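Local coordinates for protein 2-dehydropantoate 2-reductase (Enterococcus faecium DO, PDB 5X20) that probably catalyses the NADPH-dependent reduction of ketopantoate to (R)-pantoate, the second step of the route from 3-methyl-2-oxobutanoate to pantoate, and binds NAD in a Rossmann-type domain, at residues Ile184-Cys189 against Pro239-His244; Val203-Leu208 against His257-Tyr262. All blocks are in the same frame, centred on the assembly; numbering follows the deposited sequence.

Interaction 1: residues Ile184-Cys189 against Pro239-His244; sequences IYRKAC and PEVIAH. With AOT (2-oxidanylidene-2-phenylazanyl-ethanoic acid), chain H; SO4 (sulfate ion), chain O.
Arg186 reaches from helix 180-201 to Glu240 and His244 of helix 238-247, a helix-helix contact within the all-helical C-terminal domain of the ketopantoate reductase family. The two short segments cross at -46° with their axes 9.6 Å apart, a gap bridged mainly by this one long side chain. With CG anti to the backbone N (chi1 173°) and the chain extended as far as NE, the guanidinium is carried out beside the second helix. There it grips the carboxylate side-on: Arg186 NE donates to Glu240 OE2 at 2.9 Å and Arg186 NH2 to Glu240 OE1 at 2.7 Å, each oxygen using its syn lone pair, the two planes nearly coplanar. One guanidinium face lies flat on the His244 imidazole, centres 3.5 Å apart and planes at 12°, which together with the salt bridge should fix its rotation. At the edge of the guanidinium, near its plane, sits a sulfate, probably from the crystallisation liquor: Arg186 NH1 donates to its O4 at 3.1 Å and Arg186 NH2 to its O3 at 3.0 Å. One turn further on, Cys189, on which Phe225 of helix 214-231 also packs, lies in the buried part of the contact, where Cys189 CB meets Val241 CG1 at 3.6 Å.

Interaction 2: residues Val203-Leu208 against His257-Tyr262; sequences VNMAEL and HYPSMY. With AOT (2-oxidanylidene-2-phenylazanyl-ethanoic acid), chain H.
Asn204 lays its CB over the middle of the Tyr258 ring, 3.8 Å from the centroid and 7° off the ring normal, a CH-pi contact made squarely on the face. The ring also reaches along the backbone that leads into Asn204: Tyr258 CE2 comes within 3.6 Å of Val203 C. With CG anti to the carbonyl carbon (chi1 -68°), the ring is placed beside Val203 C and Asn204 N. Tyr258 CD2 in turn sits over the face of the Tyr262 ring, whose hydroxyl is hydrogen-bonded to Asp202.

The Asn204 amide is turned to its own helix. Asn204 OD1 accepts from Glu207 N at 2.8 Å, nearly in line with the carbonyl bond, and Glu207 OE1 in return receives Asn204 N at 3.1 Å, on its anti side and tilted out of the carboxylate plane. These reciprocal bonds satisfy two amides at the helix start and hold the asparagine side chain in place, while its ND2 makes a weak bond to Leu256 O.

Between the backbones, Met205 N donates a straight but weak hydrogen bond to His257 O at 3.3 Å. The Met205 side chain bends at chi3, bringing CE near that same carbonyl, and Met205 CG meets Pro259 CG at 4.0 Å.

Just beyond, Ser260 N donates to O2 of the bound 2-oxidanylidene-2-phenylazanyl-ethanoic acid at 3.0 Å, and Ser260 OG to its O3. Thus a capping box on helix 205-209 packs against the turn whose following helix, 260-267, begins at the carboxylate end of the ligand pocket.

Followed from the N terminus, the chain leaves the Rossmann-type NAD-binding part, enters helix 180-201, which carries 184-189 in its first half, and turns at 203-208 into helix 205-209. After helix 214-231 it reaches 239-244, where interaction 1 closes a loop of 49 intervening residues; 257-262 then closes a loop of 48 in interaction 2. The segments alternate, so the loops cross rather than nest. Interactions 1 and 2 do not touch; their centres lie about 17 Å apart. Interaction 1 ties helix 238-247 to helix 180-201, and interaction 2 ties the start of helix 205-209 to the turn before helix 260-267. Ser260 of interaction 2 and Asn191, just beyond 184-189 on helix 180-201, hydrogen-bond the same ligand.

Interaction 1: residues Ile184-Cys189 against Pro239-His244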
# COMPACT_ATOMS: atom_id res chain seq x y z
N ILE A 184 -2.06 24.72 -7.83
CA ILE A 184 -2.09 23.36 -8.41
C ILE A 184 -1.26 22.40 -7.57
O ILE A 184 -1.68 21.33 -7.28
CB ILE A 184 -1.69 23.39 -9.91
CG1 ILE A 184 -2.87 23.91 -10.71
CG2 ILE A 184 -1.30 22.01 -10.42
CD1 ILE A 184 -2.53 24.56 -12.05
N TYR A 185 -0.09 22.82 -7.14
CA TYR A 185 0.73 21.96 -6.31
C TYR A 185 0.08 21.66 -4.98
O TYR A 185 0.19 20.56 -4.45
CB TYR A 185 2.10 22.62 -6.03
CG TYR A 185 3.15 22.18 -7.03
CD1 TYR A 185 3.63 20.88 -7.01
CD2 TYR A 185 3.66 23.06 -7.99
CE1 TYR A 185 4.61 20.47 -7.89
CE2 TYR A 185 4.64 22.67 -8.89
CZ TYR A 185 5.09 21.35 -8.85
OH TYR A 185 6.08 20.93 -9.67
N ARG A 186 -0.59 22.68 -4.43
CA ARG A 186 -1.18 22.54 -3.13
C ARG A 186 -2.31 21.53 -3.18
O ARG A 186 -2.46 20.70 -2.29
CB ARG A 186 -1.64 23.91 -2.62
CG ARG A 186 -2.43 23.86 -1.33
CD ARG A 186 -2.58 25.28 -0.82
NE ARG A 186 -3.34 25.38 0.42
CZ ARG A 186 -4.68 25.50 0.47
NH1 ARG A 186 -5.39 25.53 -0.63
NH2 ARG A 186 -5.30 25.59 1.65
N LYS A 187 -3.14 21.64 -4.21
CA LYS A 187 -4.23 20.70 -4.37
C LYS A 187 -3.66 19.31 -4.73
O LYS A 187 -4.20 18.28 -4.31
CB LYS A 187 -5.21 21.24 -5.40
CG LYS A 187 -6.24 20.25 -5.91
CD LYS A 187 -7.45 20.03 -5.08
CE LYS A 187 -8.54 19.59 -6.05
NZ LYS A 187 -9.11 18.29 -5.76
N ALA A 188 -2.57 19.29 -5.47
CA ALA A 188 -1.94 18.03 -5.83
C ALA A 188 -1.40 17.29 -4.60
O ALA A 188 -1.39 16.06 -4.58
CB ALA A 188 -0.85 18.26 -6.85
N CYS A 189 -1.02 18.04 -3.56
CA CYS A 189 -0.66 17.41 -2.28
C CYS A 189 -1.82 16.67 -1.62
O CYS A 189 -1.64 15.54 -1.07
CB CYS A 189 -0.14 18.42 -1.30
SG CYS A 189 1.46 19.07 -1.72
N PRO A 239 3.55 23.58 6.51
CA PRO A 239 2.62 23.35 7.62
C PRO A 239 1.18 23.62 7.23
O PRO A 239 0.30 22.89 7.64
CB PRO A 239 3.11 24.32 8.74
CG PRO A 239 4.58 24.51 8.44
CD PRO A 239 4.72 24.40 6.91
N GLU A 240 0.95 24.65 6.44
CA GLU A 240 -0.43 24.94 6.01
C GLU A 240 -0.94 23.86 5.06
O GLU A 240 -2.06 23.39 5.17
CB GLU A 240 -0.50 26.31 5.36
CG GLU A 240 -1.95 26.79 5.13
CD GLU A 240 -2.60 26.18 3.87
OE1 GLU A 240 -3.83 26.06 3.84
OE2 GLU A 240 -1.89 25.80 2.88
N VAL A 241 -0.07 23.39 4.16
CA VAL A 241 -0.49 22.35 3.19
C VAL A 241 -0.74 21.00 3.89
O VAL A 241 -1.73 20.31 3.59
CB VAL A 241 0.52 22.25 2.02
CG1 VAL A 241 0.17 21.09 1.10
CG2 VAL A 241 0.53 23.56 1.21
N ILE A 242 0.07 20.65 4.85
CA ILE A 242 -0.19 19.46 5.66
C ILE A 242 -1.56 19.56 6.38
O ILE A 242 -2.36 18.65 6.29
CB ILE A 242 0.92 19.25 6.70
CG1 ILE A 242 2.16 18.74 5.96
CG2 ILE A 242 0.49 18.25 7.74
CD1 ILE A 242 3.43 18.68 6.82
N ALA A 243 -1.83 20.71 7.01
CA ALA A 243 -3.12 20.94 7.66
C ALA A 243 -4.28 20.92 6.66
O ALA A 243 -5.31 20.35 6.96
CB ALA A 243 -3.13 22.27 8.43
N HIS A 244 -4.08 21.53 5.48
CA HIS A 244 -5.08 21.47 4.41
C HIS A 244 -5.37 20.00 4.00
O HIS A 244 -6.57 19.61 3.88
CB HIS A 244 -4.60 22.26 3.23
CG HIS A 244 -5.52 22.31 2.06
ND1 HIS A 244 -6.84 22.71 2.14
CD2 HIS A 244 -5.29 22.09 0.75
CE1 HIS A 244 -7.39 22.71 0.95
NE2 HIS A 244 -6.47 22.34 0.08
C1 AOT H . -11.30 16.47 -3.42
N1 AOT H . -11.18 15.36 -4.11
O1 AOT H . -10.08 16.23 -5.83
C2 AOT H . -10.52 16.61 -2.29
O2 AOT H . -11.07 13.10 -5.12
O3 AOT H . -10.10 13.64 -6.85
C8 AOT H . -10.61 13.95 -5.79
C7 AOT H . -10.61 15.31 -5.27
C4 AOT H . -10.64 17.75 -1.53
C6 AOT H . -11.53 18.75 -1.87
C5 AOT H . -12.27 18.60 -3.00
C3 AOT H . -12.17 17.47 -3.78
S SO4 O . -9.17 26.06 0.21
O1 SO4 O . -10.12 25.07 0.80
O2 SO4 O . -9.95 27.23 -0.27
O3 SO4 O . -8.16 26.40 1.24
O4 SO4 O . -8.48 25.45 -0.97

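Interaction 2: residues Val203-Leu208 against His257-Tyr262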
# COMPACT_ATOMS: atom_id res chain seq x y z
N VAL A 203 -9.91 2.55 2.67
CA VAL A 203 -10.59 3.33 3.66
C VAL A 203 -11.10 4.62 3.01
O VAL A 203 -10.59 5.06 1.97
CB VAL A 203 -9.65 3.74 4.79
CG1 VAL A 203 -9.25 2.52 5.62
CG2 VAL A 203 -8.41 4.47 4.24
N ASN A 204 -12.06 5.25 3.67
CA ASN A 204 -12.41 6.63 3.35
C ASN A 204 -11.49 7.58 4.09
O ASN A 204 -10.66 7.16 4.92
CB ASN A 204 -13.90 6.94 3.58
CG ASN A 204 -14.32 6.90 5.04
OD1 ASN A 204 -13.53 6.96 5.96
ND2 ASN A 204 -15.60 6.78 5.23
N MET A 205 -11.63 8.86 3.81
CA MET A 205 -10.70 9.85 4.35
C MET A 205 -10.74 10.01 5.87
O MET A 205 -9.69 10.11 6.51
CB MET A 205 -10.91 11.19 3.63
CG MET A 205 -10.39 11.14 2.24
SD MET A 205 -10.59 12.66 1.29
CE MET A 205 -12.19 12.31 0.58
N ALA A 206 -11.93 9.93 6.46
CA ALA A 206 -12.03 9.93 7.92
C ALA A 206 -11.37 8.71 8.55
O ALA A 206 -10.73 8.81 9.58
CB ALA A 206 -13.49 10.00 8.34
N GLU A 207 -11.57 7.54 7.94
CA GLU A 207 -10.95 6.33 8.44
C GLU A 207 -9.42 6.44 8.36
O GLU A 207 -8.73 6.04 9.27
CB GLU A 207 -11.48 5.14 7.66
CG GLU A 207 -12.90 4.72 8.07
CD GLU A 207 -13.61 3.76 7.09
OE1 GLU A 207 -13.15 3.51 5.94
OE2 GLU A 207 -14.68 3.22 7.50
N LEU A 208 -8.90 7.01 7.27
CA LEU A 208 -7.48 7.23 7.12
C LEU A 208 -6.97 8.11 8.27
O LEU A 208 -5.97 7.78 8.94
CB LEU A 208 -7.19 7.86 5.77
CG LEU A 208 -5.72 8.23 5.48
CD1 LEU A 208 -4.78 7.04 5.63
CD2 LEU A 208 -5.56 8.87 4.10
N HIS A 257 -16.36 10.67 2.55
CA HIS A 257 -16.23 10.29 1.16
C HIS A 257 -14.95 9.50 0.87
O HIS A 257 -13.94 9.59 1.56
CB HIS A 257 -16.35 11.52 0.28
CG HIS A 257 -17.75 12.07 0.26
ND1 HIS A 257 -18.15 13.23 0.90
CD2 HIS A 257 -18.88 11.51 -0.23
CE1 HIS A 257 -19.45 13.37 0.77
NE2 HIS A 257 -19.91 12.35 0.08
N TYR A 258 -15.04 8.73 -0.19
CA TYR A 258 -13.94 8.06 -0.79
C TYR A 258 -13.45 8.92 -1.93
O TYR A 258 -14.23 9.40 -2.74
CB TYR A 258 -14.37 6.69 -1.35
CG TYR A 258 -14.74 5.69 -0.30
CD1 TYR A 258 -16.04 5.67 0.26
CD2 TYR A 258 -13.80 4.82 0.18
CE1 TYR A 258 -16.37 4.77 1.26
CE2 TYR A 258 -14.10 3.93 1.18
CZ TYR A 258 -15.39 3.88 1.71
OH TYR A 258 -15.69 2.96 2.70
N PRO A 259 -12.15 9.13 -2.02
CA PRO A 259 -11.64 9.95 -3.06
C PRO A 259 -11.91 9.35 -4.43
O PRO A 259 -12.12 8.12 -4.58
CB PRO A 259 -10.10 9.95 -2.78
CG PRO A 259 -9.96 9.50 -1.39
CD PRO A 259 -11.09 8.59 -1.15
N SER A 260 -11.74 10.18 -5.44
CA SER A 260 -11.98 9.76 -6.79
C SER A 260 -11.15 8.54 -7.22
O SER A 260 -11.63 7.68 -7.97
CB SER A 260 -11.75 10.94 -7.75
OG SER A 260 -10.38 11.27 -7.92
N MET A 261 -9.89 8.48 -6.78
CA MET A 261 -9.00 7.40 -7.18
C MET A 261 -9.50 6.08 -6.63
O MET A 261 -9.47 5.08 -7.29
CB MET A 261 -7.59 7.66 -6.72
CG MET A 261 -6.57 6.60 -7.18
SD MET A 261 -4.87 7.06 -6.73
CE MET A 261 -4.57 8.45 -7.79
N TYR A 262 -10.01 6.11 -5.42
CA TYR A 262 -10.67 4.92 -4.84
C TYR A 262 -11.88 4.48 -5.66
O TYR A 262 -12.03 3.32 -5.99
CB TYR A 262 -11.09 5.22 -3.40
CG TYR A 262 -11.75 4.06 -2.72
CD1 TYR A 262 -13.07 3.71 -3.00
CD2 TYR A 262 -11.06 3.33 -1.77
CE1 TYR A 262 -13.66 2.63 -2.38
CE2 TYR A 262 -11.66 2.27 -1.12
CZ TYR A 262 -12.96 1.92 -1.44
OH TYR A 262 -13.52 0.85 -0.82
C1 AOT H . -11.30 16.47 -3.42
N1 AOT H . -11.18 15.36 -4.11
O1 AOT H . -10.08 16.23 -5.83
C2 AOT H . -10.52 16.61 -2.29
O2 AOT H . -11.07 13.10 -5.12
O3 AOT H . -10.10 13.64 -6.85
C8 AOT H . -10.61 13.95 -5.79
C7 AOT H . -10.61 15.31 -5.27
C4 AOT H . -10.64 17.75 -1.53
C6 AOT H . -11.53 18.75 -1.87
C5 AOT H . -12.27 18.60 -3.00
C3 AOT H . -12.17 17.47 -3.78